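Local coordinates for protein glutathione S-transferase (Burkholderia xenovorans, PDB 2DSA) that binds glutathione and a biphenyl-derived dienoic acid, and probably acts as a glutathione transferase that reductively dechlorinates polychlorinated biphenyl metabolites, at residues L3-G8 with L27-L32; P14-R19 with E189-A194; F100-L105 with D155-V160. All coordinates share one frame; numbering follows the deposited sequence.

Interaction 1. Residues L3-G8 with L27-L32; sequences LYYSPG and LVQVDL. With HPX ((2Z,4E)-2-hydroxy-6-oxo-6-phenylhexa-2,4-dienoic acid), chain F; GSH (glutathione), chain E.
Tyr-5 sets its ring against the backbone of Val-28 and Gln-29 on the neighbouring strand. Its CG sits between the backbone N and the carbonyl carbon (chi1 87°), a rotation that turns the ring onto residues 27-29. Leu-27 CD2 then rests over one face of that ring, 4.3 Å from its centroid and displaced toward the rim, a CH-pi contact. Farther out the ring meets the extended side chain of Gln-29, whose CB is 3.7 Å from Tyr-5 CE2; ring and amide planes differ by 36°. The Gln-29 side chain runs roughly perpendicular to Pro-7, its NE2 3.6 Å from Pro-7 CD.

On the other face of the sheet, Tyr-4 and Val-28 run side by side, Tyr-4 CE2 lying 3.6 Å from Val-28 CG1, while Val-30 CG2 reaches the edge of the Tyr-4 ring in its plane. The phenol oxygen of Tyr-4 is hydrogen-bonded to OE1 of Gln-56.

Three backbone bonds establish the parallel pairing: Val-28 N to Leu-3 O (2.9 Å, nearly straight at 171°), Tyr-5 N to Val-28 O, and Val-30 N to Tyr-5 O. The two strands belong to the beta-alpha-beta unit of the thioredoxin-like N-terminal domain, with helix 12-21 as the crossover.

Beyond the paired strands, Ser-6 CB packs 3.7 Å from Leu-32 CD1. Leu-32 turns its other methyl, CD2, to glutathione O2 at 3.6 Å, and Pro-7 O lies 3.6 Å from CB2 on the phenyl ring of the dienoic acid. The carbonyl carbon of Gly-8 also approaches that ring. The chemistry thus divides in two: backbone bonds fix the strand register, whereas apolar and van der Waals contacts carry this part of the protein to both ligands.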
loop_
_atom_site.group_PDB
_atom_site.type_symbol
_atom_site.label_atom_id
_atom_site.label_comp_id
_atom_site.label_asym_id
_atom_site.label_seq_id
_atom_site.Cartn_x
_atom_site.Cartn_y
_atom_site.Cartn_z
ATOM N N LEU A 3 -0.146 -0.387 -20.833
ATOM C CA LEU A 3 0.612 -0.496 -19.597
ATOM C C LEU A 3 2.019 0.101 -19.749
ATOM O O LEU A 3 2.825 -0.348 -20.561
ATOM C CB LEU A 3 0.676 -1.939 -19.088
ATOM C CG LEU A 3 1.474 -2.071 -17.777
ATOM C CD1 LEU A 3 0.715 -1.425 -16.588
ATOM C CD2 LEU A 3 1.840 -3.519 -17.488
ATOM N N TYR A 4 2.285 1.139 -18.966
ATOM C CA TYR A 4 3.605 1.742 -18.905
ATOM C C TYR A 4 4.476 0.901 -17.983
ATOM O O TYR A 4 4.109 0.617 -16.830
ATOM C CB TYR A 4 3.504 3.204 -18.467
ATOM C CG TYR A 4 2.691 4.024 -19.442
ATOM C CD1 TYR A 4 1.295 4.044 -19.376
ATOM C CD2 TYR A 4 3.318 4.751 -20.461
ATOM C CE1 TYR A 4 0.540 4.771 -20.294
ATOM C CE2 TYR A 4 2.578 5.493 -21.384
ATOM C CZ TYR A 4 1.194 5.493 -21.300
ATOM O OH TYR A 4 0.484 6.225 -22.207
ATOM N N TYR A 5 5.619 0.474 -18.515
ATOM C CA TYR A 5 6.473 -0.465 -17.816
ATOM C C TYR A 5 7.953 -0.164 -17.999
ATOM O O TYR A 5 8.339 0.562 -18.910
ATOM C CB TYR A 5 6.162 -1.894 -18.275
ATOM C CG TYR A 5 6.919 -2.350 -19.512
ATOM C CD1 TYR A 5 7.935 -3.298 -19.420
ATOM C CD2 TYR A 5 6.608 -1.838 -20.776
ATOM C CE1 TYR A 5 8.630 -3.717 -20.552
ATOM C CE2 TYR A 5 7.298 -2.253 -21.907
ATOM C CZ TYR A 5 8.300 -3.186 -21.787
ATOM O OH TYR A 5 8.975 -3.596 -22.911
ATOM N N SER A 6 8.769 -0.718 -17.109
ATOM C CA SER A 6 10.208 -0.822 -17.332
ATOM C C SER A 6 10.596 -2.268 -17.076
ATOM O O SER A 6 10.123 -2.866 -16.102
ATOM C CB SER A 6 10.991 0.145 -16.439
ATOM O OG SER A 6 12.384 0.135 -16.761
ATOM N N PRO A 7 11.401 -2.868 -17.988
ATOM C CA PRO A 7 11.720 -4.301 -17.865
ATOM C C PRO A 7 12.170 -4.688 -16.457
ATOM O O PRO A 7 13.106 -4.083 -15.914
ATOM C CB PRO A 7 12.864 -4.496 -18.871
ATOM C CG PRO A 7 12.611 -3.474 -19.912
ATOM C CD PRO A 7 12.030 -2.268 -19.184
ATOM N N GLY A 8 11.475 -5.656 -15.865
ATOM C CA GLY A 8 11.872 -6.223 -14.577
ATOM C C GLY A 8 11.437 -5.435 -13.354
ATOM O O GLY A 8 11.524 -5.942 -12.236
ATOM N N LEU A 27 2.058 -2.776 -24.436
ATOM C CA LEU A 27 3.178 -2.386 -23.577
ATOM C C LEU A 27 3.818 -1.104 -24.085
ATOM O O LEU A 27 4.111 -0.975 -25.285
ATOM C CB LEU A 27 4.239 -3.485 -23.507
ATOM C CG LEU A 27 3.881 -4.768 -22.769
ATOM C CD1 LEU A 27 4.924 -5.831 -23.058
ATOM C CD2 LEU A 27 3.763 -4.494 -21.268
ATOM N N VAL A 28 4.004 -0.149 -23.179
ATOM C CA VAL A 28 4.680 1.093 -23.513
ATOM C C VAL A 28 5.856 1.230 -22.566
ATOM O O VAL A 28 5.678 1.451 -21.357
ATOM C CB VAL A 28 3.754 2.359 -23.418
ATOM C CG1 VAL A 28 4.544 3.614 -23.782
ATOM C CG2 VAL A 28 2.526 2.232 -24.315
ATOM N N GLN A 29 7.059 1.086 -23.115
ATOM C CA GLN A 29 8.276 1.137 -22.317
ATOM C C GLN A 29 8.582 2.551 -21.859
ATOM O O GLN A 29 8.358 3.518 -22.586
ATOM C CB GLN A 29 9.452 0.541 -23.090
ATOM C CG GLN A 29 10.617 0.117 -22.214
ATOM C CD GLN A 29 11.748 -0.541 -22.994
ATOM O OE1 GLN A 29 11.586 -0.920 -24.154
ATOM N NE2 GLN A 29 12.898 -0.678 -22.352
ATOM N N VAL A 30 9.078 2.663 -20.635
ATOM C CA VAL A 30 9.423 3.954 -20.061
ATOM C C VAL A 30 10.902 3.917 -19.697
ATOM O O VAL A 30 11.362 2.961 -19.064
ATOM C CB VAL A 30 8.543 4.280 -18.812
ATOM C CG1 VAL A 30 8.989 5.585 -18.134
ATOM C CG2 VAL A 30 7.056 4.348 -19.196
ATOM N N ASP A 31 11.646 4.937 -20.127
ATOM C CA ASP A 31 13.029 5.107 -19.683
ATOM C C ASP A 31 13.010 5.793 -18.322
ATOM O O ASP A 31 12.758 6.990 -18.230
ATOM C CB ASP A 31 13.850 5.914 -20.708
ATOM C CG ASP A 31 15.348 5.983 -20.355
ATOM O OD1 ASP A 31 15.712 6.428 -19.237
ATOM O OD2 ASP A 31 16.173 5.602 -21.208
ATOM N N LEU A 32 13.283 5.037 -17.268
ATOM C CA LEU A 32 13.204 5.578 -15.907
ATOM C C LEU A 32 14.306 6.589 -15.551
ATOM O O LEU A 32 14.183 7.313 -14.552
ATOM C CB LEU A 32 13.133 4.450 -14.862
ATOM C CG LEU A 32 11.925 3.496 -14.892
ATOM C CD1 LEU A 32 12.052 2.450 -13.812
ATOM C CD2 LEU A 32 10.598 4.248 -14.755
HETATM C CB3 HPX F . 15.367 -5.475 -13.066
HETATM C CB4 HPX F . 15.783 -6.329 -12.048
HETATM C CB5 HPX F . 15.568 -5.979 -10.713
HETATM C CB6 HPX F . 14.931 -4.779 -10.408
HETATM C CB1 HPX F . 14.515 -3.929 -11.423
HETATM C CB2 HPX F . 14.734 -4.276 -12.753
HETATM C CA6 HPX F . 13.841 -2.630 -11.099
HETATM O OA4 HPX F . 13.859 -1.729 -11.926
HETATM C CA5 HPX F . 13.166 -2.410 -9.808
HETATM C CA4 HPX F . 13.328 -1.226 -9.230
HETATM C CA3 HPX F . 12.684 -0.896 -7.950
HETATM C CA2 HPX F . 12.584 0.371 -7.527
HETATM O OA3 HPX F . 13.064 1.409 -8.203
HETATM C CA1 HPX F . 11.924 0.632 -6.272
HETATM O OA2 HPX F . 11.632 1.812 -5.981
HETATM O OA1 HPX F . 11.663 -0.339 -5.538
HETATM N N1 GSH E . 3.943 3.475 -4.847
HETATM C CA1 GSH E . 4.305 2.992 -6.185
HETATM C C1 GSH E . 3.511 1.767 -6.547
HETATM O O11 GSH E . 3.251 0.905 -5.672
HETATM O O12 GSH E . 3.121 1.580 -7.729
HETATM C CB1 GSH E . 5.780 2.626 -6.314
HETATM C CG1 GSH E . 6.136 2.324 -7.779
HETATM C CD1 GSH E . 7.630 2.260 -7.938
HETATM O OE1 GSH E . 8.399 2.422 -6.792
HETATM N N2 GSH E . 8.136 2.045 -9.156
HETATM C CA2 GSH E . 9.556 2.005 -9.468
HETATM C C2 GSH E . 9.965 3.140 -10.351
HETATM O O2 GSH E . 9.218 3.460 -11.482
HETATM C CB2 GSH E . 9.947 0.705 -10.170
HETATM S SG2 GSH E . 9.651 -0.706 -9.088
HETATM N N3 GSH E . 11.051 3.810 -10.018
HETATM C CA3 GSH E . 10.961 5.121 -9.392
HETATM C C3 GSH E . 11.544 6.110 -10.346
HETATM O O31 GSH E . 11.832 5.699 -11.494
HETATM O O32 GSH E . 11.736 7.303 -10.018
#

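Interaction 2. Residues P14-R19 with E189-A194; sequences PHIALR and EAVQSA
Ala-194 and Ile-16 meet where two helices pack across the interface between the thioredoxin-like domain and the all-helical part of the glutathione transferase fold. The local axes of 14-19 and 189-194 approach to 8.5 Å at 130°, consistent with the small residues Ala-190, Ser-193 and Ala-194 that the second helix brings to the contact. Ala-194 CB stands over the centre of the His-15 imidazole, 3.7 Å from the ring centroid, a CH-pi contact; the same methyl is 3.7 Å from Ile-16 CG1. Ile-16 CG2, the branch anti to N, meets Val-191 CG2, and Ala-190 CB abuts Arg-19 CB at 3.7 Å.

Around this shell, polar bonds set the groups. Arg-19 extends from CG to NE along the second helix, placing CD 4.0 Å from Ser-193 CB. The His-15 ring is held at both nitrogens, ND1 by Glu-198 and NE2 by Arg-19, which should restrict its rotation beneath the alanine. Ser-193 OG bonds back to Glu-189 O, approaching from the face opposite Ser-193 N. Arg-19 NE donates to His-15 NE2 over 3.0 Å at 168°, with the acceptor in the guanidinium plane but NE tilted 24° from the imidazole plane.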
loop_
_atom_site.group_PDB
_atom_site.type_symbol
_atom_site.label_atom_id
_atom_site.label_comp_id
_atom_site.label_asym_id
_atom_site.label_seq_id
_atom_site.Cartn_x
_atom_site.Cartn_y
_atom_site.Cartn_z
ATOM N N PRO A 14 1.445 -6.015 -12.789
ATOM C CA PRO A 14 0.300 -5.892 -13.703
ATOM C C PRO A 14 0.494 -6.560 -15.070
ATOM O O PRO A 14 -0.457 -7.144 -15.583
ATOM C CB PRO A 14 0.094 -4.373 -13.861
ATOM C CG PRO A 14 1.204 -3.699 -13.113
ATOM C CD PRO A 14 1.872 -4.706 -12.243
ATOM N N HIS A 15 1.697 -6.494 -15.644
ATOM C CA HIS A 15 1.990 -7.215 -16.899
ATOM C C HIS A 15 1.550 -8.682 -16.800
ATOM O O HIS A 15 0.728 -9.144 -17.584
ATOM C CB HIS A 15 3.484 -7.126 -17.238
ATOM C CG HIS A 15 3.839 -7.644 -18.601
ATOM N ND1 HIS A 15 5.079 -7.450 -19.164
ATOM C CD2 HIS A 15 3.113 -8.336 -19.517
ATOM C CE1 HIS A 15 5.111 -8.016 -20.359
ATOM N NE2 HIS A 15 3.929 -8.557 -20.597
ATOM N N ILE A 16 2.081 -9.408 -15.820
ATOM C CA ILE A 16 1.681 -10.804 -15.603
ATOM C C ILE A 16 0.171 -10.931 -15.386
ATOM O O ILE A 16 -0.447 -11.848 -15.920
ATOM C CB ILE A 16 2.462 -11.450 -14.415
ATOM C CG1 ILE A 16 3.935 -11.676 -14.786
ATOM C CG2 ILE A 16 1.826 -12.773 -13.979
ATOM C CD1 ILE A 16 4.878 -11.879 -13.543
ATOM N N ALA A 17 -0.419 -10.036 -14.589
ATOM C CA ALA A 17 -1.865 -10.092 -14.304
ATOM C C ALA A 17 -2.703 -9.945 -15.580
ATOM O O ALA A 17 -3.667 -10.688 -15.786
ATOM C CB ALA A 17 -2.280 -9.037 -13.262
ATOM N N LEU A 18 -2.338 -8.975 -16.416
ATOM C CA LEU A 18 -2.998 -8.779 -17.717
ATOM C C LEU A 18 -2.981 -10.044 -18.579
ATOM O O LEU A 18 -3.997 -10.386 -19.193
ATOM C CB LEU A 18 -2.364 -7.612 -18.480
ATOM C CG LEU A 18 -2.665 -6.222 -17.915
ATOM C CD1 LEU A 18 -1.643 -5.185 -18.360
ATOM C CD2 LEU A 18 -4.080 -5.789 -18.300
ATOM N N ARG A 19 -1.847 -10.746 -18.610
ATOM C CA ARG A 19 -1.711 -11.994 -19.376
ATOM C C ARG A 19 -2.479 -13.136 -18.747
ATOM O O ARG A 19 -3.081 -13.937 -19.454
ATOM C CB ARG A 19 -0.242 -12.388 -19.539
ATOM C CG ARG A 19 0.506 -11.416 -20.394
ATOM C CD ARG A 19 1.845 -11.953 -20.798
ATOM N NE ARG A 19 2.523 -10.958 -21.626
ATOM C CZ ARG A 19 2.547 -10.962 -22.958
ATOM N NH1 ARG A 19 1.962 -11.941 -23.644
ATOM N NH2 ARG A 19 3.179 -9.988 -23.602
ATOM N N GLU A 189 2.366 -20.226 -17.625
ATOM C CA GLU A 189 2.623 -19.754 -19.008
ATOM C C GLU A 189 2.545 -18.227 -19.184
ATOM O O GLU A 189 3.309 -17.664 -19.957
ATOM C CB GLU A 189 1.785 -20.511 -20.066
ATOM C CG GLU A 189 0.368 -20.890 -19.628
ATOM C CD GLU A 189 -0.392 -21.776 -20.646
ATOM O OE1 GLU A 189 -0.810 -22.901 -20.254
ATOM O OE2 GLU A 189 -0.577 -21.343 -21.823
ATOM N N ALA A 190 1.644 -17.568 -18.451
ATOM C CA ALA A 190 1.557 -16.098 -18.442
ATOM C C ALA A 190 2.772 -15.443 -17.785
ATOM O O ALA A 190 3.242 -14.405 -18.242
ATOM C CB ALA A 190 0.282 -15.640 -17.764
ATOM N N VAL A 191 3.285 -16.047 -16.716
ATOM C CA VAL A 191 4.495 -15.526 -16.064
ATOM C C VAL A 191 5.700 -15.604 -17.012
ATOM O O VAL A 191 6.399 -14.610 -17.216
ATOM C CB VAL A 191 4.793 -16.232 -14.719
ATOM C CG1 VAL A 191 6.137 -15.778 -14.165
ATOM C CG2 VAL A 191 3.686 -15.960 -13.706
ATOM N N GLN A 192 5.923 -16.774 -17.612
ATOM C CA GLN A 192 7.035 -16.955 -18.565
ATOM C C GLN A 192 6.875 -16.134 -19.852
ATOM O O GLN A 192 7.865 -15.672 -20.421
ATOM C CB GLN A 192 7.264 -18.442 -18.882
ATOM C CG GLN A 192 7.860 -19.250 -17.705
ATOM C CD GLN A 192 9.264 -18.770 -17.287
ATOM O OE1 GLN A 192 10.135 -18.562 -18.135
ATOM N NE2 GLN A 192 9.480 -18.598 -15.978
ATOM N N SER A 193 5.630 -15.954 -20.300
ATOM C CA SER A 193 5.324 -15.093 -21.445
ATOM C C SER A 193 5.660 -13.632 -21.184
ATOM O O SER A 193 6.148 -12.942 -22.082
ATOM C CB SER A 193 3.854 -15.194 -21.829
ATOM O OG SER A 193 3.574 -16.461 -22.393
ATOM N N ALA A 194 5.388 -13.167 -19.961
ATOM C CA ALA A 194 5.682 -11.787 -19.585
ATOM C C ALA A 194 7.186 -11.552 -19.495
ATOM O O ALA A 194 7.681 -10.538 -19.993
ATOM C CB ALA A 194 4.970 -11.398 -18.283
#

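Interaction 3. Residues F100-L105 with D155-V160; sequences FISSEL and DIYLFV. With GSH (glutathione), chain G.
The helical core of the C-terminal domain holds this contact, in which helix 89-109, lining the dimer interface, packs on helix 153-163. Ile-101 and Tyr-157 carry it. Ile-101 CG2 stands over the centre of the Tyr-157 ring, 3.6 Å from the centroid and 13° off the normal, so the methyl makes a CH-pi contact as the two side chains run antiparallel alongside one another. Tyr-157 CG is anti to the backbone N (chi1 -169°), and this extension carries the phenol across to the first helix, where OH comes 3.4 Å from Ser-102 CA. That hydroxyl is hydrogen-bonded to His-106, a residue of the dienoic-acid pocket and of this subunit's own glutathione pocket, which links the packing to the active-site side of the helix.

The other branch of Ile-101 ends in CD1, 4.0 Å from Leu-158 CB, with the side chains at about a right angle. Leu-105 CD1 adds a methyl contact of 3.6 Å with Leu-158 CD1.

Another side of helix 89-109 serves a glutathione bound in the second subunit's site. Its N1 donates to Glu-104 OE1 over 2.6 Å, and Lys-107 of the second subunit makes a salt bridge to the same oxygen; both would probably favour the ionised carboxylate. Apolar packing within the subunit is combined with a cross-subunit carboxylate at the glutathione amino group, as in several classes of dimeric glutathione transferase.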
loop_
_atom_site.group_PDB
_atom_site.type_symbol
_atom_site.label_atom_id
_atom_site.label_comp_id
_atom_site.label_asym_id
_atom_site.label_seq_id
_atom_site.Cartn_x
_atom_site.Cartn_y
_atom_site.Cartn_z
ATOM N N PHE A 100 0.714 -4.969 2.294
ATOM C CA PHE A 100 1.906 -5.587 2.872
ATOM C C PHE A 100 3.069 -5.714 1.886
ATOM O O PHE A 100 4.202 -5.315 2.187
ATOM C CB PHE A 100 1.588 -6.964 3.461
ATOM C CG PHE A 100 2.761 -7.602 4.168
ATOM C CD1 PHE A 100 2.945 -7.421 5.541
ATOM C CD2 PHE A 100 3.695 -8.377 3.461
ATOM C CE1 PHE A 100 4.020 -8.000 6.200
ATOM C CE2 PHE A 100 4.773 -8.961 4.105
ATOM C CZ PHE A 100 4.941 -8.781 5.478
ATOM N N ILE A 101 2.800 -6.275 0.712
ATOM C CA ILE A 101 3.857 -6.447 -0.279
ATOM C C ILE A 101 4.426 -5.084 -0.669
ATOM O O ILE A 101 5.644 -4.906 -0.750
ATOM C CB ILE A 101 3.398 -7.281 -1.502
ATOM C CG1 ILE A 101 3.017 -8.690 -1.059
ATOM C CG2 ILE A 101 4.506 -7.354 -2.546
ATOM C CD1 ILE A 101 1.988 -9.382 -1.926
ATOM N N SER A 102 3.540 -4.121 -0.870
ATOM C CA SER A 102 3.929 -2.779 -1.297
ATOM C C SER A 102 4.741 -1.990 -0.248
ATOM O O SER A 102 5.807 -1.453 -0.559
ATOM C CB SER A 102 2.679 -1.992 -1.696
ATOM O OG SER A 102 2.962 -0.616 -1.838
ATOM N N SER A 103 4.212 -1.911 0.974
ATOM C CA SER A 103 4.785 -1.045 2.014
ATOM C C SER A 103 5.881 -1.740 2.829
ATOM O O SER A 103 6.809 -1.082 3.310
ATOM C CB SER A 103 3.698 -0.538 2.955
ATOM O OG SER A 103 3.129 -1.620 3.695
ATOM N N GLU A 104 5.769 -3.059 2.975
ATOM C CA GLU A 104 6.640 -3.830 3.850
ATOM C C GLU A 104 7.732 -4.582 3.100
ATOM O O GLU A 104 8.731 -4.976 3.702
ATOM C CB GLU A 104 5.824 -4.813 4.711
ATOM C CG GLU A 104 4.718 -4.153 5.606
ATOM C CD GLU A 104 5.270 -3.140 6.610
ATOM O OE1 GLU A 104 4.568 -2.157 6.939
ATOM O OE2 GLU A 104 6.422 -3.321 7.067
ATOM N N LEU A 105 7.544 -4.810 1.802
ATOM C CA LEU A 105 8.531 -5.558 1.031
ATOM C C LEU A 105 9.142 -4.690 -0.064
ATOM O O LEU A 105 10.327 -4.353 -0.014
ATOM C CB LEU A 105 7.932 -6.849 0.460
ATOM C CG LEU A 105 7.531 -7.984 1.402
ATOM C CD1 LEU A 105 6.986 -9.165 0.597
ATOM C CD2 LEU A 105 8.711 -8.443 2.297
ATOM N N ASP A 155 -0.139 -12.945 -5.089
ATOM C CA ASP A 155 0.922 -13.895 -5.383
ATOM C C ASP A 155 1.786 -13.432 -6.538
ATOM O O ASP A 155 3.003 -13.646 -6.534
ATOM C CB ASP A 155 0.324 -15.261 -5.708
ATOM C CG ASP A 155 -0.454 -15.841 -4.552
ATOM O OD1 ASP A 155 -1.687 -16.051 -4.703
ATOM O OD2 ASP A 155 0.162 -16.075 -3.486
ATOM N N ILE A 156 1.151 -12.813 -7.528
ATOM C CA ILE A 156 1.858 -12.262 -8.680
ATOM C C ILE A 156 2.751 -11.105 -8.239
ATOM O O ILE A 156 3.910 -11.034 -8.620
ATOM C CB ILE A 156 0.871 -11.802 -9.796
ATOM C CG1 ILE A 156 0.137 -13.008 -10.383
ATOM C CG2 ILE A 156 1.604 -11.055 -10.883
ATOM C CD1 ILE A 156 -1.156 -12.662 -11.127
ATOM N N TYR A 157 2.204 -10.211 -7.417
ATOM C CA TYR A 157 2.977 -9.099 -6.906
ATOM C C TYR A 157 4.157 -9.642 -6.083
ATOM O O TYR A 157 5.301 -9.240 -6.304
ATOM C CB TYR A 157 2.077 -8.169 -6.091
ATOM C CG TYR A 157 2.667 -6.832 -5.705
ATOM C CD1 TYR A 157 3.811 -6.333 -6.328
ATOM C CD2 TYR A 157 2.048 -6.041 -4.742
ATOM C CE1 TYR A 157 4.338 -5.102 -5.979
ATOM C CE2 TYR A 157 2.566 -4.801 -4.388
ATOM C CZ TYR A 157 3.713 -4.345 -5.007
ATOM O OH TYR A 157 4.237 -3.130 -4.673
ATOM N N LEU A 158 3.883 -10.561 -5.158
ATOM C CA LEU A 158 4.954 -11.171 -4.335
ATOM C C LEU A 158 6.061 -11.801 -5.180
ATOM O O LEU A 158 7.254 -11.556 -4.949
ATOM C CB LEU A 158 4.386 -12.203 -3.352
ATOM C CG LEU A 158 5.390 -12.936 -2.439
ATOM C CD1 LEU A 158 6.196 -11.957 -1.564
ATOM C CD2 LEU A 158 4.651 -13.937 -1.571
ATOM N N PHE A 159 5.661 -12.587 -6.172
ATOM C CA PHE A 159 6.604 -13.228 -7.082
ATOM C C PHE A 159 7.567 -12.239 -7.748
ATOM O O PHE A 159 8.759 -12.530 -7.912
ATOM C CB PHE A 159 5.832 -14.023 -8.141
ATOM C CG PHE A 159 6.693 -14.551 -9.243
ATOM C CD1 PHE A 159 7.305 -15.801 -9.128
ATOM C CD2 PHE A 159 6.900 -13.799 -10.407
ATOM C CE1 PHE A 159 8.112 -16.284 -10.142
ATOM C CE2 PHE A 159 7.699 -14.285 -11.432
ATOM C CZ PHE A 159 8.300 -15.520 -11.305
ATOM N N VAL A 160 7.059 -11.067 -8.120
ATOM C CA VAL A 160 7.875 -10.071 -8.808
ATOM C C VAL A 160 8.921 -9.437 -7.870
ATOM O O VAL A 160 10.098 -9.323 -8.226
ATOM C CB VAL A 160 7.000 -8.999 -9.491
ATOM C CG1 VAL A 160 7.840 -7.783 -9.938
ATOM C CG2 VAL A 160 6.233 -9.614 -10.683
HETATM N N1 GSH G . 2.027 -1.576 6.567
HETATM C CA1 GSH G . 1.388 -1.359 7.847
HETATM C C1 GSH G . 0.063 -0.710 7.610
HETATM O O11 GSH G . -0.884 -0.998 8.355
HETATM O O12 GSH G . -0.096 0.133 6.684
HETATM C CB1 GSH G . 2.236 -0.428 8.703
HETATM C CG1 GSH G . 1.679 -0.270 10.114
HETATM C CD1 GSH G . 2.581 0.622 10.937
HETATM O OE1 GSH G . 3.695 1.237 10.345
HETATM N N2 GSH G . 2.256 0.813 12.221
HETATM C CA2 GSH G . 3.117 1.513 13.163
HETATM C C2 GSH G . 3.492 0.600 14.301
HETATM O O2 GSH G . 2.542 -0.250 14.899
HETATM C CB2 GSH G . 2.417 2.736 13.751
HETATM S SG2 GSH G . 2.040 4.088 12.596
HETATM N N3 GSH G . 4.752 0.628 14.722
HETATM C CA3 GSH G . 5.791 -0.123 14.042
HETATM C C3 GSH G . 6.173 -1.394 14.743
HETATM O O31 GSH G . 6.387 -2.438 14.075
HETATM O O32 GSH G . 6.288 -1.401 15.991
#

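From the N terminus, strand 2-5 enters interaction 1, which closes when strand 26-31 returns beside it after helix 12-21. That helix supplies the first segment of interaction 2, whose partner comes only at 189-194, so interactions 1 and 2 cross along the chain. They also touch: Leu-3 and Leu-27 pack on His-15. Interaction 3, joining 100-105 to 155-160, opens after interaction 1 has closed and is nested inside the long loop closed by interaction 2. Ile-16 meets Ile-156 and Val-160, while Val-191 meets Phe-159. Helix 12-21 thus connects the N-terminal sheet, the last helix and the helical core that reaches the dimer interface.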